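Local atomic coordinates of putative metalloprotease II (PDB entry 4ON1), a protein that probably acts as an extracellular zinc-dependent endopeptidase related to fragilysin, cutting peptide bonds within other proteins. Residues 64-67 against 72-75; 75-78 against 84-87; 222-227 against 242-247. All coordinates share one frame; numbering follows the deposited sequence.

Contact 1: 64-67 against 72-75; sequences VEIE and PVYL
P72 meets I66 through backbone atoms, its CA lying 3.3 Å from I66 O in a CA-H...O contact. It is paired with E67 in antiparallel, non-hydrogen-bonded fashion close to the turn of the hairpin formed by strands 52-68 and 71-78. The same oxygen then receives the N-H of the next residue: V73 N to I66 O measures 3.0 Å, with the donor standing above the carbonyl plane, 37° out of it. No direct bond answers it, since I66 N and V73 O are 4.1 Å apart. A water fills this place, accepting from I66 N at 2.9 Å and donating to V73 O at 2.6 Å. V73 CB packs 3.8 Å from the CG2 branch of I66. L75 takes the far end of the same isoleucine. With CG1 anti to the carbonyl carbon (chi1 -54°) and the chain extended beyond it, I66 sends CD1 past V73 to within 3.7 Å of L75 CG, the two side chains meeting at about a right angle. V64 CG2 approaches L75 CD1 more loosely, at 4.3 Å. The strands diverge in this direction, and the N-to-C directions of the two short segments lie 139° apart. Strand 52-68 turns its other edge to strand 240-248, which bonds to E65 and E67, while helix 217-230 packs on V64, I66 and L75. The chemistry is thus that of an opening hairpin: one direct bond and one water keep the backbones joined, and an extended isoleucine carries most of the apolar packing as the strands diverge.

Contact 2: 75-78 against 84-87; sequences LFEG and INAI
L75 and I87 lie side by side and point the same way, bringing L75 CD2 within 3.8 Å of I87 CG1. On the same face follow E77 and N85, whose meeting is of another kind. With CG anti to its carbonyl carbon (chi1 -71°), N85 leans its amide across the pair, and its ND2 packs 3.3 Å from E77 CB while giving a weak hydrogen bond to F76 O. E77 OE1 makes a long, weak ion pair with K232. The opposite face belongs to F76 and A86. There F76 CB approaches A86 CB to 4.0 Å. The phenyl ring is turned edge-on to the neighbouring strand, with F76 CD2 3.6 Å from A86 O and A86 C in the plane of the ring; L35 of helix 28-35 touches both residues. Nearer the turn, I84 CG2 rests 3.4 Å from G78 CA, against the bare backbone of the glycine. Between these faces the backbones are joined in regular antiparallel register: F76 N gives to A86 O at 2.9 Å, A86 N gives back to F76 O at 3.0 Å, and G78 N reaches I84 O at 2.7 Å. This is an ordinary beta hairpin of the fragilysin-type N-terminal domain, away from the zinc. Its chemistry implies a backbone-led contact: F76 O is gripped by the A86 N-H and, more weakly, by the N85 amide, so one polar side chain supplements the strand pairing while apolar groups pack on both faces.

Contact 3: 222-227 against 242-247; sequences SQIQAV and VKYTIK
I224 presses its CG2 methyl onto the ring of Y244, and this is the tight part of the contact. The methyl carbon stands 3.5 Å from the ring centroid and 11° off the normal, a CH-pi contact squarely over the face. CG2 is anti to the backbone N of I224, the torsion that aims it at the ring, and the two side chains slide past each other in opposite directions. The other face of the ring is touched by V242 CG1 from the same strand, 3.3 Å above the plane but displaced toward the rim, which leaves the ring held between two methyls. V227 comes in at the edge, near the ring plane, with CG1 3.4 Å from Y244 OH. That hydroxyl, the polar side-chain atom of the cluster, is hydrogen-bonded to T228 OG1 of the same helix. The looser side lies toward I246. There I224 CD1 meets I246 CD1 at 3.8 Å and also touches Y244 CB, but I246 is partly exposed and gives a much smaller patch. No hydrogen bond crosses between the two segments, whose axes run nearly antiparallel with a closest approach of 10.7 Å, a spacing bridged by side chains of I224, V227, Y244 and I246. The strand takes its backbone bonds from its neighbours instead, strand 52-68 at one edge and strand 201-209 at the other. I224 also touches I66 and L207 on these strands. Beyond V227 lies helix 331-340, with L332, A333 and I336 against the valine; it carries the zinc ligands H334 and H338. Packed on both sheet and zinc-binding helix, helix 217-230 is consistent with the backing helix of metzincin-type peptidases.

Overall arrangement
All three contacts are largely buried, and they differ mainly in chemistry. Contacts 1 and 2 are consecutive hairpins sharing strand 71-78 and L75, so the strand uses one edge for each; in contact 2 direct backbone bonds hold the register, whereas contact 1 relies partly on water. Contact 3, nearest the centre of the chain, is helix on strand, without hydrogen bonds between its segments and held by apolar and CH-pi packing. It adjoins contact 1 through the backbones of E65, E67 and Y244, which carry the strand pairing from the fragilysin-type N-terminal region into the metallopeptidase region. Helix 217-230 also touches side chains of both hairpins. Contact 3 packs against the zinc-binding helix, whereas contacts 1 and 2 lie away from the zinc site.

Contact 1: 64-67 against 72-75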
loop_
_atom_site.group_PDB
_atom_site.type_symbol
_atom_site.label_atom_id
_atom_site.label_comp_id
_atom_site.label_asym_id
_atom_site.label_seq_id
_atom_site.Cartn_x
_atom_site.Cartn_y
_atom_site.Cartn_z
ATOM N N VAL A 64 13.166 -4.609 -2.381
ATOM C CA VAL A 64 12.120 -4.631 -1.363
ATOM C C VAL A 64 11.828 -6.040 -0.880
ATOM O O VAL A 64 11.849 -6.995 -1.650
ATOM C CB VAL A 64 10.798 -4.001 -1.858
ATOM C CG1 VAL A 64 10.959 -2.499 -2.001
ATOM C CG2 VAL A 64 10.375 -4.618 -3.171
ATOM N N GLU A 65 11.556 -6.147 0.415
ATOM C CA GLU A 65 11.215 -7.410 1.054
ATOM C C GLU A 65 9.946 -7.210 1.876
ATOM O O GLU A 65 9.811 -6.212 2.587
ATOM C CB GLU A 65 12.381 -7.894 1.934
ATOM C CG GLU A 65 12.102 -9.149 2.758
ATOM C CD GLU A 65 13.268 -9.533 3.668
ATOM O OE1 GLU A 65 14.376 -8.972 3.498
ATOM O OE2 GLU A 65 13.076 -10.389 4.560
ATOM N N ILE A 66 9.005 -8.138 1.750
ATOM C CA ILE A 66 7.774 -8.090 2.529
ATOM C C ILE A 66 7.589 -9.389 3.305
ATOM O O ILE A 66 7.681 -10.483 2.740
ATOM C CB ILE A 66 6.533 -7.861 1.639
ATOM C CG1 ILE A 66 6.718 -6.618 0.757
ATOM C CG2 ILE A 66 5.268 -7.756 2.492
ATOM C CD1 ILE A 66 5.619 -6.454 -0.281
ATOM N N GLU A 67 7.349 -9.265 4.603
ATOM C CA GLU A 67 7.079 -10.424 5.441
ATOM C C GLU A 67 5.655 -10.351 5.955
ATOM O O GLU A 67 5.267 -9.383 6.608
ATOM C CB GLU A 67 8.067 -10.497 6.601
ATOM C CG GLU A 67 7.734 -11.557 7.632
ATOM C CD GLU A 67 8.456 -11.327 8.951
ATOM O OE1 GLU A 67 9.511 -10.652 8.948
ATOM O OE2 GLU A 67 7.955 -11.803 9.993
ATOM N N PRO A 72 7.249 -14.690 2.715
ATOM C CA PRO A 72 7.549 -13.606 1.774
ATOM C C PRO A 72 6.356 -13.264 0.881
ATOM O O PRO A 72 5.563 -14.141 0.518
ATOM C CB PRO A 72 8.714 -14.164 0.946
ATOM C CG PRO A 72 8.564 -15.660 1.031
ATOM C CD PRO A 72 7.931 -15.954 2.373
ATOM N N VAL A 73 6.226 -11.981 0.553
ATOM C CA VAL A 73 5.269 -11.517 -0.448
ATOM C C VAL A 73 6.056 -10.786 -1.532
ATOM O O VAL A 73 7.001 -10.066 -1.232
ATOM C CB VAL A 73 4.198 -10.575 0.152
ATOM C CG1 VAL A 73 3.275 -10.042 -0.943
ATOM C CG2 VAL A 73 3.397 -11.280 1.244
ATOM N N TYR A 74 5.699 -11.006 -2.791
ATOM C CA TYR A 74 6.479 -10.466 -3.893
ATOM C C TYR A 74 5.700 -9.405 -4.670
ATOM O O TYR A 74 4.480 -9.489 -4.821
ATOM C CB TYR A 74 6.938 -11.601 -4.818
ATOM C CG TYR A 74 7.765 -12.661 -4.113
ATOM C CD1 TYR A 74 9.079 -12.406 -3.730
ATOM C CD2 TYR A 74 7.225 -13.906 -3.809
ATOM C CE1 TYR A 74 9.839 -13.368 -3.079
ATOM C CE2 TYR A 74 7.976 -14.877 -3.154
ATOM C CZ TYR A 74 9.278 -14.601 -2.796
ATOM O OH TYR A 74 10.022 -15.562 -2.155
ATOM N N LEU A 75 6.416 -8.380 -5.118
ATOM C CA LEU A 75 5.819 -7.305 -5.893
ATOM C C LEU A 75 6.301 -7.388 -7.335
ATOM O O LEU A 75 7.413 -7.840 -7.602
ATOM C CB LEU A 75 6.171 -5.938 -5.295
ATOM C CG LEU A 75 5.744 -5.665 -3.852
ATOM C CD1 LEU A 75 6.084 -4.233 -3.440
ATOM C CD2 LEU A 75 4.252 -5.906 -3.695
HETATM O O HOH W 1 9.432 -10.230 -0.221
#

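Contact 2: 75-78 against 84-87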
loop_
_atom_site.group_PDB
_atom_site.type_symbol
_atom_site.label_atom_id
_atom_site.label_comp_id
_atom_site.label_asym_id
_atom_site.label_seq_id
_atom_site.Cartn_x
_atom_site.Cartn_y
_atom_site.Cartn_z
ATOM N N LEU A 75 6.416 -8.380 -5.118
ATOM C CA LEU A 75 5.819 -7.305 -5.893
ATOM C C LEU A 75 6.301 -7.388 -7.335
ATOM O O LEU A 75 7.413 -7.840 -7.602
ATOM C CB LEU A 75 6.171 -5.938 -5.295
ATOM C CG LEU A 75 5.744 -5.665 -3.852
ATOM C CD1 LEU A 75 6.084 -4.233 -3.440
ATOM C CD2 LEU A 75 4.252 -5.906 -3.695
ATOM N N PHE A 76 5.455 -6.947 -8.259
ATOM C CA PHE A 76 5.784 -6.962 -9.677
ATOM C C PHE A 76 5.306 -5.660 -10.283
ATOM O O PHE A 76 4.366 -5.057 -9.772
ATOM C CB PHE A 76 5.128 -8.146 -10.392
ATOM C CG PHE A 76 5.394 -9.475 -9.748
ATOM C CD1 PHE A 76 6.389 -10.311 -10.242
ATOM C CD2 PHE A 76 4.633 -9.902 -8.664
ATOM C CE1 PHE A 76 6.633 -11.547 -9.662
ATOM C CE2 PHE A 76 4.869 -11.134 -8.073
ATOM C CZ PHE A 76 5.873 -11.958 -8.573
ATOM N N GLU A 77 5.952 -5.222 -11.359
ATOM C CA GLU A 77 5.521 -4.018 -12.053
ATOM C C GLU A 77 5.796 -4.069 -13.556
ATOM O O GLU A 77 6.702 -4.769 -14.023
ATOM C CB GLU A 77 6.197 -2.780 -11.455
ATOM C CG GLU A 77 7.691 -2.697 -11.720
ATOM C CD GLU A 77 8.340 -1.505 -11.030
ATOM O OE1 GLU A 77 7.606 -0.630 -10.522
ATOM O OE2 GLU A 77 9.590 -1.448 -10.993
ATOM N N GLY A 78 4.982 -3.323 -14.295
ATOM C CA GLY A 78 5.136 -3.133 -15.726
ATOM C C GLY A 78 6.381 -2.349 -16.065
ATOM O O GLY A 78 6.840 -1.524 -15.274
ATOM N N ILE A 84 1.304 -1.309 -14.939
ATOM C CA ILE A 84 0.671 -2.430 -14.255
ATOM C C ILE A 84 1.482 -2.835 -13.017
ATOM O O ILE A 84 2.708 -2.745 -13.019
ATOM C CB ILE A 84 0.499 -3.631 -15.227
ATOM C CG1 ILE A 84 -0.006 -4.881 -14.502
ATOM C CG2 ILE A 84 1.798 -3.934 -15.940
ATOM C CD1 ILE A 84 -0.360 -6.018 -15.439
ATOM N N ASN A 85 0.791 -3.262 -11.963
ATOM C CA ASN A 85 1.425 -3.816 -10.774
ATOM C C ASN A 85 0.759 -5.129 -10.421
ATOM O O ASN A 85 -0.407 -5.340 -10.754
ATOM C CB ASN A 85 1.326 -2.862 -9.575
ATOM C CG ASN A 85 2.219 -1.641 -9.717
ATOM O OD1 ASN A 85 1.735 -0.516 -9.862
ATOM N ND2 ASN A 85 3.528 -1.860 -9.684
ATOM N N ALA A 86 1.492 -6.000 -9.730
ATOM C CA ALA A 86 0.925 -7.247 -9.238
ATOM C C ALA A 86 1.558 -7.609 -7.916
ATOM O O ALA A 86 2.648 -7.138 -7.584
ATOM C CB ALA A 86 1.117 -8.382 -10.253
ATOM N N ILE A 87 0.845 -8.432 -7.156
ATOM C CA ILE A 87 1.301 -8.909 -5.859
ATOM C C ILE A 87 1.117 -10.413 -5.774
ATOM O O ILE A 87 0.056 -10.913 -6.130
ATOM C CB ILE A 87 0.520 -8.221 -4.724
ATOM C CG1 ILE A 87 0.668 -6.697 -4.840
ATOM C CG2 ILE A 87 1.002 -8.702 -3.368
ATOM C CD1 ILE A 87 -0.210 -5.921 -3.885
#

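Contact 3: 222-227 against 242-247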
loop_
_atom_site.group_PDB
_atom_site.type_symbol
_atom_site.label_atom_id
_atom_site.label_comp_id
_atom_site.label_asym_id
_atom_site.label_seq_id
_atom_site.Cartn_x
_atom_site.Cartn_y
_atom_site.Cartn_z
ATOM N N SER A 222 -1.186 -3.835 -1.084
ATOM C CA SER A 222 -1.463 -2.814 -2.102
ATOM C C SER A 222 -0.983 -1.436 -1.635
ATOM O O SER A 222 -0.427 -0.675 -2.426
ATOM C CB SER A 222 -2.955 -2.745 -2.446
ATOM O OG SER A 222 -3.388 -3.928 -3.092
ATOM N N GLN A 223 -1.185 -1.120 -0.356
ATOM C CA GLN A 223 -0.655 0.127 0.203
ATOM C C GLN A 223 0.872 0.149 0.148
ATOM O O GLN A 223 1.482 1.184 -0.136
ATOM C CB GLN A 223 -1.109 0.318 1.648
ATOM C CG GLN A 223 -2.617 0.503 1.845
ATOM C CD GLN A 223 -3.054 1.939 1.639
ATOM O OE1 GLN A 223 -2.247 2.862 1.743
ATOM N NE2 GLN A 223 -4.342 2.140 1.381
ATOM N N ILE A 224 1.475 -1.004 0.429
ATOM C CA ILE A 224 2.927 -1.159 0.422
ATOM C C ILE A 224 3.504 -0.942 -0.968
ATOM O O ILE A 224 4.572 -0.348 -1.131
ATOM C CB ILE A 224 3.339 -2.561 0.914
ATOM C CG1 ILE A 224 3.197 -2.667 2.431
ATOM C CG2 ILE A 224 4.754 -2.886 0.503
ATOM C CD1 ILE A 224 3.329 -4.106 2.930
ATOM N N GLN A 225 2.794 -1.449 -1.969
ATOM C CA GLN A 225 3.199 -1.286 -3.353
ATOM C C GLN A 225 3.325 0.200 -3.700
ATOM O O GLN A 225 4.292 0.623 -4.335
ATOM C CB GLN A 225 2.189 -1.977 -4.266
ATOM C CG GLN A 225 2.455 -1.822 -5.737
ATOM C CD GLN A 225 3.048 -3.072 -6.330
ATOM O OE1 GLN A 225 2.343 -4.056 -6.595
ATOM N NE2 GLN A 225 4.358 -3.051 -6.534
ATOM N N ALA A 226 2.350 0.989 -3.261
ATOM C CA ALA A 226 2.388 2.435 -3.469
ATOM C C ALA A 226 3.562 3.091 -2.734
ATOM O O ALA A 226 4.226 3.970 -3.291
ATOM C CB ALA A 226 1.078 3.060 -3.042
ATOM N N VAL A 227 3.834 2.657 -1.502
ATOM C CA VAL A 227 5.003 3.164 -0.789
ATOM C C VAL A 227 6.248 2.891 -1.608
ATOM O O VAL A 227 7.081 3.777 -1.812
ATOM C CB VAL A 227 5.194 2.511 0.587
ATOM C CG1 VAL A 227 6.426 3.101 1.274
ATOM C CG2 VAL A 227 3.955 2.697 1.456
ATOM N N VAL A 242 14.250 -1.507 1.193
ATOM C CA VAL A 242 13.113 -1.354 2.079
ATOM C C VAL A 242 12.578 -2.716 2.480
ATOM O O VAL A 242 12.488 -3.635 1.669
ATOM C CB VAL A 242 11.994 -0.523 1.432
ATOM C CG1 VAL A 242 10.864 -0.338 2.410
ATOM C CG2 VAL A 242 12.527 0.844 1.019
ATOM N N LYS A 243 12.278 -2.851 3.763
ATOM C CA LYS A 243 11.680 -4.062 4.287
ATOM C C LYS A 243 10.366 -3.686 4.953
ATOM O O LYS A 243 10.306 -2.717 5.710
ATOM C CB LYS A 243 12.637 -4.753 5.263
ATOM C CG LYS A 243 12.121 -6.056 5.852
ATOM C CD LYS A 243 13.144 -6.639 6.825
ATOM C CE LYS A 243 12.677 -7.971 7.397
ATOM N NZ LYS A 243 13.756 -8.669 8.162
ATOM N N TYR A 244 9.312 -4.432 4.645
ATOM C CA TYR A 244 8.016 -4.220 5.286
ATOM C C TYR A 244 7.654 -5.437 6.123
ATOM O O TYR A 244 7.495 -6.531 5.592
ATOM C CB TYR A 244 6.917 -3.967 4.252
ATOM C CG TYR A 244 7.206 -2.853 3.270
ATOM C CD1 TYR A 244 6.807 -1.552 3.532
ATOM C CD2 TYR A 244 7.866 -3.108 2.073
ATOM C CE1 TYR A 244 7.064 -0.522 2.628
ATOM C CE2 TYR A 244 8.121 -2.091 1.163
ATOM C CZ TYR A 244 7.714 -0.801 1.448
ATOM O OH TYR A 244 7.965 0.212 0.543
ATOM N N THR A 245 7.543 -5.251 7.432
ATOM C CA THR A 245 7.220 -6.355 8.327
ATOM C C THR A 245 5.807 -6.187 8.857
ATOM O O THR A 245 5.509 -5.238 9.577
ATOM C CB THR A 245 8.226 -6.448 9.486
ATOM O OG1 THR A 245 9.517 -6.734 8.940
ATOM C CG2 THR A 245 7.836 -7.559 10.460
ATOM N N ILE A 246 4.924 -7.088 8.449
ATOM C CA ILE A 246 3.519 -7.006 8.823
ATOM C C ILE A 246 3.217 -7.917 10.002
ATOM O O ILE A 246 3.404 -9.131 9.914
ATOM C CB ILE A 246 2.598 -7.390 7.636
ATOM C CG1 ILE A 246 2.867 -6.491 6.426
ATOM C CG2 ILE A 246 1.122 -7.314 8.045
ATOM C CD1 ILE A 246 2.373 -7.098 5.101
ATOM N N LYS A 247 2.734 -7.335 11.095
ATOM C CA LYS A 247 2.459 -8.105 12.312
ATOM C C LYS A 247 1.060 -7.873 12.846
ATOM O O LYS A 247 0.536 -6.763 12.760
ATOM C CB LYS A 247 3.462 -7.754 13.416
ATOM C CG LYS A 247 4.915 -7.911 13.036
ATOM C CD LYS A 247 5.821 -7.486 14.193
ATOM C CE LYS A 247 5.690 -8.429 15.380
ATOM N NZ LYS A 247 6.007 -9.841 15.016
#